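PDB 6F2P: paenibacillus xanthan lyase from Paenibacillus, which catalyses the eliminative release of terminal mannose units from the side chains of xanthan, as a polysaccharide lyase of family 8. Local coordinates for residues G43-M48 / Y78-A83; S385-R390 / S450-S455. One frame throughout, in Å; residues are numbered along the deposited sequence.

Contact 1: residues G43-M48 / Y78-A83; sequences GYWDSM and YDMALA
The bend at the end of the Met80 side chain, chi3 65°, turns its CE methyl to the side, where it meets both Trp45 and Met48. Trp45 brings its indole to the same place by having CG trans to the backbone N, chi1 -167°. The two side chains cross at about a right angle. Met80 CE lies 3.6 Å from Trp45 CD1 and comes at the ring obliquely. The Met48 chain runs out extended. Its SD reaches Met80 CE at 4.0 Å, so the methyl has the indole and a thioether as neighbours. The sulfur of Met80 also passes Tyr44, with SD 4.4 Å from Tyr44 CB.

A second, more polar contact lies beside this one. Asp79 sends its carboxylate to the edge of the Tyr44 ring, with OD2 3.2 Å from CE2 and near the ring plane. The carboxylate and ring planes are only 22° apart. The ring of Tyr44 is also stacked with His76. The polar edge of the Trp45 indole is used elsewhere: NE1 is hydrogen-bonded to Asp100 on helix 95-111. Leu97 and Ile101 of that same helix touch Met80.

The contact packs helix 28-46 against helix 68-85 in the N-terminal helical domain, which in this family is an alpha/alpha toroid. The backbones are closest at Trp45 and Met80, whose CA atoms are 6.9 Å apart. The chemistry is mainly apolar, with the methyl of Met80 against both an indole and a second methionine. The one charged group, on Asp79, sits edge-on to the tyrosine ring and near its plane, a placement consistent with a weak electrostatic attraction to the ring C-H groups.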
ATOM      1  N   GLY A  43      36.204  34.846  -1.580  1.00 18.16           N
ATOM      2  CA  GLY A  43      35.285  35.379  -0.594  1.00 16.76           C
ATOM      3  C   GLY A  43      35.670  35.073   0.849  1.00 22.90           C
ATOM      4  O   GLY A  43      35.825  35.982   1.681  1.00 18.83           O
ATOM      5  N   TYR A  44      35.821  33.788   1.150  1.00 22.00           N
ATOM      6  CA  TYR A  44      36.102  33.367   2.515  1.00 19.08           C
ATOM      7  C   TYR A  44      37.534  33.683   2.899  1.00 20.26           C
ATOM      8  O   TYR A  44      37.844  33.830   4.083  1.00 23.49           O
ATOM      9  CB  TYR A  44      35.797  31.879   2.695  1.00 20.19           C
ATOM     10  CG  TYR A  44      34.317  31.580   2.617  1.00 23.15           C
ATOM     11  CD1 TYR A  44      33.416  32.277   3.405  1.00 20.87           C
ATOM     12  CD2 TYR A  44      33.817  30.615   1.747  1.00 22.39           C
ATOM     13  CE1 TYR A  44      32.066  32.025   3.337  1.00 21.65           C
ATOM     14  CE2 TYR A  44      32.460  30.352   1.679  1.00 19.14           C
ATOM     15  CZ  TYR A  44      31.592  31.065   2.477  1.00 22.84           C
ATOM     16  OH  TYR A  44      30.240  30.823   2.429  1.00 32.04           O
ATOM     17  N   TRP A  45      38.410  33.783   1.902  1.00 19.12           N
ATOM     18  CA  TRP A  45      39.798  34.151   2.157  1.00 22.50           C
ATOM     19  C   TRP A  45      39.821  35.615   2.613  1.00 23.98           C
ATOM     20  O   TRP A  45      40.522  35.993   3.560  1.00 23.29           O
ATOM     21  CB  TRP A  45      40.649  33.961   0.898  1.00 18.49           C
ATOM     22  CG  TRP A  45      42.123  34.012   1.158  1.00 17.21           C
ATOM     23  CD1 TRP A  45      42.747  33.932   2.371  1.00 22.79           C
ATOM     24  CD2 TRP A  45      43.162  34.151   0.181  1.00 17.27           C
ATOM     25  NE1 TRP A  45      44.111  34.010   2.211  1.00 18.58           N
ATOM     26  CE2 TRP A  45      44.392  34.146   0.875  1.00 21.50           C
ATOM     27  CE3 TRP A  45      43.174  34.279  -1.208  1.00 14.56           C
ATOM     28  CZ2 TRP A  45      45.622  34.268   0.223  1.00 19.68           C
ATOM     29  CZ3 TRP A  45      44.398  34.404  -1.854  1.00 19.32           C
ATOM     30  CH2 TRP A  45      45.604  34.400  -1.136  1.00 18.05           C
ATOM     31  N   ASP A  46      39.022  36.426   1.932  1.00 19.75           N
ATOM     32  CA  ASP A  46      38.921  37.837   2.228  1.00 20.98           C
ATOM     33  C   ASP A  46      38.358  38.076   3.617  1.00 22.07           C
ATOM     34  O   ASP A  46      38.840  38.941   4.334  1.00 26.84           O
ATOM     35  CB  ASP A  46      38.064  38.539   1.171  1.00 22.85           C
ATOM     36  CG  ASP A  46      38.796  38.707  -0.150  1.00 26.35           C
ATOM     37  OD1 ASP A  46      40.036  38.512  -0.172  1.00 27.98           O
ATOM     38  OD2 ASP A  46      38.137  39.037  -1.159  1.00 26.91           O
ATOM     39  N   SER A  47      37.342  37.312   4.002  1.00 22.35           N
ATOM     40  CA  SER A  47      36.700  37.523   5.297  1.00 17.34           C
ATOM     41  C   SER A  47      37.407  36.794   6.426  1.00 17.30           C
ATOM     42  O   SER A  47      37.010  36.906   7.578  1.00 21.81           O
ATOM     43  CB  SER A  47      35.240  37.089   5.257  1.00 19.22           C
ATOM     44  OG  SER A  47      35.124  35.751   4.800  1.00 25.22           O
ATOM     45  N   MET A  48      38.454  36.047   6.106  1.00 17.14           N
ATOM     46  CA  MET A  48      39.105  35.230   7.118  1.00 18.40           C
ATOM     47  C   MET A  48      39.860  36.065   8.161  1.00 18.19           C
ATOM     48  O   MET A  48      40.521  37.050   7.838  1.00 17.63           O
ATOM     49  CB  MET A  48      40.046  34.207   6.472  1.00 16.06           C
ATOM     50  CG  MET A  48      40.636  33.211   7.468  1.00 15.87           C
ATOM     51  SD  MET A  48      41.712  31.972   6.724  1.00 17.38           S
ATOM     52  CE  MET A  48      42.026  30.913   8.130  1.00 15.30           C
ATOM     53  N   TYR A  78      37.415  24.260   3.444  1.00 15.82           N
ATOM     54  CA  TYR A  78      37.290  23.377   2.298  1.00 15.77           C
ATOM     55  C   TYR A  78      37.177  24.142   0.979  1.00 16.38           C
ATOM     56  O   TYR A  78      37.809  23.773  -0.016  1.00 12.06           O
ATOM     57  CB  TYR A  78      36.105  22.425   2.437  1.00 16.85           C
ATOM     58  CG  TYR A  78      35.907  21.623   1.176  1.00 18.29           C
ATOM     59  CD1 TYR A  78      36.762  20.574   0.857  1.00 17.15           C
ATOM     60  CD2 TYR A  78      34.903  21.944   0.277  1.00 17.49           C
ATOM     61  CE1 TYR A  78      36.603  19.853  -0.314  1.00 18.00           C
ATOM     62  CE2 TYR A  78      34.737  21.225  -0.902  1.00 19.30           C
ATOM     63  CZ  TYR A  78      35.589  20.181  -1.190  1.00 20.81           C
ATOM     64  OH  TYR A  78      35.423  19.461  -2.351  1.00 24.77           O
ATOM     65  N   ASP A  79      36.356  25.189   0.965  1.00 20.51           N
ATOM     66  CA  ASP A  79      36.141  25.957  -0.263  1.00 22.65           C
ATOM     67  C   ASP A  79      37.454  26.526  -0.767  1.00 17.97           C
ATOM     68  O   ASP A  79      37.722  26.499  -1.963  1.00 18.42           O
ATOM     69  CB  ASP A  79      35.126  27.087  -0.057  1.00 21.52           C
ATOM     70  CG  ASP A  79      33.700  26.576   0.078  1.00 27.38           C
ATOM     71  OD1 ASP A  79      33.431  25.433  -0.351  1.00 25.30           O
ATOM     72  OD2 ASP A  79      32.843  27.318   0.605  1.00 28.02           O
ATOM     73  N   MET A  80      38.269  27.028   0.160  1.00 19.22           N
ATOM     74  CA  MET A  80      39.571  27.606  -0.169  1.00 20.54           C
ATOM     75  C   MET A  80      40.505  26.527  -0.705  1.00 18.75           C
ATOM     76  O   MET A  80      41.144  26.696  -1.751  1.00 17.59           O
ATOM     77  CB  MET A  80      40.177  28.291   1.064  1.00 13.65           C
ATOM     78  CG  MET A  80      39.358  29.467   1.570  1.00 16.66           C
ATOM     79  SD  MET A  80      39.784  30.006   3.248  1.00 22.20           S
ATOM     80  CE  MET A  80      41.462  30.588   3.014  1.00 17.10           C
ATOM     81  N   ALA A  81      40.573  25.417   0.021  1.00 17.08           N
ATOM     82  CA  ALA A  81      41.340  24.251  -0.407  1.00 16.79           C
ATOM     83  C   ALA A  81      40.924  23.783  -1.808  1.00 16.29           C
ATOM     84  O   ALA A  81      41.763  23.368  -2.607  1.00 18.47           O
ATOM     85  CB  ALA A  81      41.195  23.124   0.614  1.00 12.17           C
ATOM     86  N   LEU A  82      39.631  23.873  -2.104  1.00 14.87           N
ATOM     87  CA  LEU A  82      39.118  23.453  -3.395  1.00 16.25           C
ATOM     88  C   LEU A  82      39.705  24.298  -4.520  1.00 18.80           C
ATOM     89  O   LEU A  82      40.225  23.762  -5.498  1.00 22.05           O
ATOM     90  CB  LEU A  82      37.588  23.515  -3.429  1.00 19.28           C
ATOM     91  CG  LEU A  82      36.900  22.957  -4.687  1.00 22.29           C
ATOM     92  CD1 LEU A  82      37.273  21.500  -4.950  1.00 18.17           C
ATOM     93  CD2 LEU A  82      35.388  23.090  -4.607  1.00 14.83           C
ATOM     94  N   ALA A  83      39.617  25.616  -4.390  1.00 20.34           N
ATOM     95  CA  ALA A  83      40.180  26.498  -5.411  1.00 23.87           C
ATOM     96  C   ALA A  83      41.687  26.296  -5.487  1.00 20.12           C
ATOM     97  O   ALA A  83      42.270  26.302  -6.570  1.00 16.89           O
ATOM     98  CB  ALA A  83      39.849  27.954  -5.127  1.00 15.33           C
TER

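Contact 2: residues S385-R390 / S450-S455; sequences SMFSSR and SRSDKS
Arg390 and Ser455 make the straightest bond between these two loops. Arg390 NH1 donates to Ser455 O at 2.8 Å with an N-H...O angle of 154°. It meets the oxygen in the carbonyl plane, on a lone pair. A turn in the arginine chain, chi3 -58°, brings the guanidinium back to this oxygen although CB points away. Its NH2 forms a salt bridge with Asp371. Asp371 also takes a hydrogen bond with Ser388 OG, so one carboxylate fixes both residues. With an alanine in place of Arg390, Ser455 O would probably lose this donor and Asp371 its charged mate.

Backbone groups pair as well. Ser452 N donates to Ser388 O at 3.0 Å, from above the carbonyl plane. Ser389 N gives a weak bond to Lys454 O at 2.9 Å, bent to 126°. Ser389 O is satisfied by a side chain: Arg451 NE donates to it at 3.0 Å, with the oxygen in the guanidinium plane. Each loop also holds an ST turn. Ser388 OG accepts from Arg390 N at 3.0 Å, and Ser452 OG accepts from Lys454 N at 3.0 Å. A water 2.9 Å from Ser452 OG is a second partner of that oxygen. Phe387 turns its ring edge at CE2 to Ser452 N and Arg451 C, while Ser452 CB lies out of the ring plane, 3.5 Å from CE2.

Segment 385-390 leaves strand 380-385 on its way to strand 411-415. Segment 450-455 leads into strand 457-462. Strand 466-474 lies beside both, with Met471 touching Phe387 and His474 touching Lys454. Arg451 makes a cation-pi contact with Tyr222 of the N-terminal helical domain. Thr697 and Gln698 of the C-terminal beta-sandwich touch Ser455 and Arg390, respectively. The contact thus joins two loops of the super-sandwich domain where its neighbours meet it.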
ATOM      1  N   SER A 385      -1.150  11.432  -3.573  1.00 14.71           N
ATOM      2  CA  SER A 385      -0.654  11.508  -2.202  1.00 14.14           C
ATOM      3  C   SER A 385      -1.741  11.299  -1.149  1.00 16.54           C
ATOM      4  O   SER A 385      -2.638  12.129  -0.981  1.00 16.24           O
ATOM      5  CB  SER A 385       0.042  12.844  -1.963  1.00 11.40           C
ATOM      6  OG  SER A 385       0.455  12.950  -0.614  1.00 13.56           O
ATOM      7  N   MET A 386      -1.642  10.193  -0.425  1.00 13.69           N
ATOM      8  CA  MET A 386      -2.655   9.835   0.546  1.00 13.64           C
ATOM      9  C   MET A 386      -2.043   9.653   1.928  1.00 15.60           C
ATOM     10  O   MET A 386      -0.821   9.691   2.090  1.00 14.31           O
ATOM     11  CB  MET A 386      -3.318   8.519   0.132  1.00 13.10           C
ATOM     12  CG  MET A 386      -3.927   8.533  -1.249  1.00 17.96           C
ATOM     13  SD  MET A 386      -4.450   6.897  -1.801  1.00 20.57           S
ATOM     14  CE  MET A 386      -2.885   6.169  -2.306  1.00 11.75           C
ATOM     15  N   PHE A 387      -2.900   9.446   2.922  1.00 13.37           N
ATOM     16  CA  PHE A 387      -2.446   8.957   4.211  1.00 17.25           C
ATOM     17  C   PHE A 387      -3.515   8.097   4.873  1.00 18.69           C
ATOM     18  O   PHE A 387      -4.673   8.105   4.463  1.00 18.16           O
ATOM     19  CB  PHE A 387      -1.919  10.088   5.113  1.00 17.94           C
ATOM     20  CG  PHE A 387      -2.979  10.836   5.878  1.00 15.04           C
ATOM     21  CD1 PHE A 387      -3.719  11.841   5.276  1.00 15.31           C
ATOM     22  CD2 PHE A 387      -3.187  10.578   7.223  1.00 17.08           C
ATOM     23  CE1 PHE A 387      -4.679  12.551   5.992  1.00 11.06           C
ATOM     24  CE2 PHE A 387      -4.138  11.288   7.946  1.00 15.80           C
ATOM     25  CZ  PHE A 387      -4.883  12.274   7.324  1.00 10.75           C
ATOM     26  N   SER A 388      -3.105   7.325   5.870  1.00 20.82           N
ATOM     27  CA  SER A 388      -3.981   6.342   6.480  1.00 20.00           C
ATOM     28  C   SER A 388      -3.621   6.209   7.942  1.00 18.64           C
ATOM     29  O   SER A 388      -2.955   7.071   8.504  1.00 21.37           O
ATOM     30  CB  SER A 388      -3.789   4.989   5.800  1.00 18.20           C
ATOM     31  OG  SER A 388      -2.452   4.535   5.954  1.00 15.25           O
ATOM     32  N   SER A 389      -4.042   5.111   8.553  1.00 17.28           N
ATOM     33  CA  SER A 389      -3.642   4.820   9.916  1.00 16.20           C
ATOM     34  C   SER A 389      -2.227   4.245   9.950  1.00 19.23           C
ATOM     35  O   SER A 389      -1.705   3.940  11.024  1.00 20.65           O
ATOM     36  CB  SER A 389      -4.615   3.835  10.548  1.00 16.64           C
ATOM     37  OG  SER A 389      -4.586   2.606   9.848  1.00 20.43           O
ATOM     38  N   ARG A 390      -1.616   4.091   8.777  1.00 16.41           N
ATOM     39  CA  ARG A 390      -0.246   3.590   8.684  1.00 16.85           C
ATOM     40  C   ARG A 390       0.763   4.687   8.324  1.00 22.68           C
ATOM     41  O   ARG A 390       1.950   4.589   8.650  1.00 16.55           O
ATOM     42  CB  ARG A 390      -0.150   2.496   7.632  1.00 17.05           C
ATOM     43  CG  ARG A 390      -1.060   1.317   7.833  1.00 18.66           C
ATOM     44  CD  ARG A 390      -0.957   0.394   6.630  1.00 23.06           C
ATOM     45  NE  ARG A 390      -1.295   1.094   5.393  1.00 16.72           N
ATOM     46  CZ  ARG A 390      -2.523   1.180   4.886  1.00 14.14           C
ATOM     47  NH1 ARG A 390      -3.553   0.606   5.501  1.00 11.67           N
ATOM     48  NH2 ARG A 390      -2.718   1.846   3.758  1.00 15.21           N
ATOM     49  N   SER A 450       0.529  13.259  12.029  1.00 20.42           N
ATOM     50  CA  SER A 450      -0.555  12.425  12.534  1.00 15.66           C
ATOM     51  C   SER A 450      -1.091  11.448  11.498  1.00 21.52           C
ATOM     52  O   SER A 450      -1.143  11.760  10.308  1.00 20.17           O
ATOM     53  CB  SER A 450      -1.707  13.315  12.986  1.00 20.79           C
ATOM     54  OG  SER A 450      -1.252  14.323  13.866  1.00 31.05           O
ATOM     55  N   ARG A 451      -1.515  10.275  11.959  1.00 20.60           N
ATOM     56  CA  ARG A 451      -2.158   9.303  11.083  1.00 19.76           C
ATOM     57  C   ARG A 451      -3.661   9.348  11.324  1.00 24.17           C
ATOM     58  O   ARG A 451      -4.106   9.739  12.405  1.00 21.19           O
ATOM     59  CB  ARG A 451      -1.606   7.903  11.343  1.00 17.27           C
ATOM     60  CG  ARG A 451      -0.100   7.901  11.415  1.00 23.55           C
ATOM     61  CD  ARG A 451       0.514   6.513  11.379  1.00 21.12           C
ATOM     62  NE  ARG A 451       0.174   5.677  12.530  1.00 28.49           N
ATOM     63  CZ  ARG A 451       0.511   5.940  13.790  1.00 29.53           C
ATOM     64  NH1 ARG A 451       1.188   7.040  14.092  1.00 36.24           N
ATOM     65  NH2 ARG A 451       0.155   5.102  14.755  1.00 30.07           N
ATOM     66  N   SER A 452      -4.441   8.969  10.314  1.00 17.37           N
ATOM     67  CA  SER A 452      -5.899   8.977  10.431  1.00 15.59           C
ATOM     68  C   SER A 452      -6.337   7.754  11.213  1.00 17.57           C
ATOM     69  O   SER A 452      -5.517   6.900  11.564  1.00 18.12           O
ATOM     70  CB  SER A 452      -6.576   8.976   9.054  1.00 19.34           C
ATOM     71  OG  SER A 452      -6.514   7.698   8.430  1.00 18.19           O
ATOM     72  N   ASP A 453      -7.630   7.667  11.491  1.00 14.57           N
ATOM     73  CA  ASP A 453      -8.172   6.456  12.087  1.00 23.27           C
ATOM     74  C   ASP A 453      -8.781   5.558  10.996  1.00 24.66           C
ATOM     75  O   ASP A 453      -9.586   4.664  11.287  1.00 22.70           O
ATOM     76  CB  ASP A 453      -9.194   6.804  13.173  1.00 15.67           C
ATOM     77  CG  ASP A 453     -10.388   7.578  12.632  1.00 21.54           C
ATOM     78  OD1 ASP A 453     -10.345   8.059  11.477  1.00 23.80           O
ATOM     79  OD2 ASP A 453     -11.381   7.709  13.372  1.00 25.55           O
ATOM     80  N   LYS A 454      -8.391   5.807   9.741  1.00 21.36           N
ATOM     81  CA  LYS A 454      -8.877   5.023   8.598  1.00 17.98           C
ATOM     82  C   LYS A 454      -7.748   4.242   7.924  1.00 15.96           C
ATOM     83  O   LYS A 454      -6.707   4.801   7.585  1.00 22.99           O
ATOM     84  CB  LYS A 454      -9.565   5.921   7.558  1.00 14.92           C
ATOM     85  CG  LYS A 454     -10.715   6.769   8.081  1.00 17.15           C
ATOM     86  CD  LYS A 454     -11.861   5.941   8.616  1.00 15.02           C
ATOM     87  CE  LYS A 454     -13.033   6.827   9.018  1.00 18.45           C
ATOM     88  NZ  LYS A 454     -14.165   6.042   9.611  1.00 26.46           N
ATOM     89  N   SER A 455      -7.970   2.950   7.717  1.00 20.27           N
ATOM     90  CA  SER A 455      -6.961   2.071   7.139  1.00 17.78           C
ATOM     91  C   SER A 455      -7.100   1.913   5.628  1.00 19.31           C
ATOM     92  O   SER A 455      -6.184   1.421   4.965  1.00 18.61           O
ATOM     93  CB  SER A 455      -7.050   0.694   7.786  1.00 21.73           C
ATOM     94  OG  SER A 455      -8.366   0.181   7.661  1.00 25.28           O
TER
HETATM   95  O   HOH W   1      -6.835   8.112   5.608  1.00 19.72           O

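How the contacts relate
The two contacts share no element. Contact 1 joins two helices of the N-terminal domain, and contact 2 joins two loops of the super-sandwich domain. Their centres are about 48 Å apart, and their nearest atoms about 35 Å. The centre of contact 1 is about 49 Å from the centre of the chain, that of contact 2 about 11 Å. Both are only partly buried. Chemistry differs with place. The helix pair meets through side chains, chiefly methionine and aromatic groups. The loops use backbone carbonyls and amides, with two arginines donating to carbonyl oxygens. Contact 2 also buries more surface, 410 Å² against 218 Å².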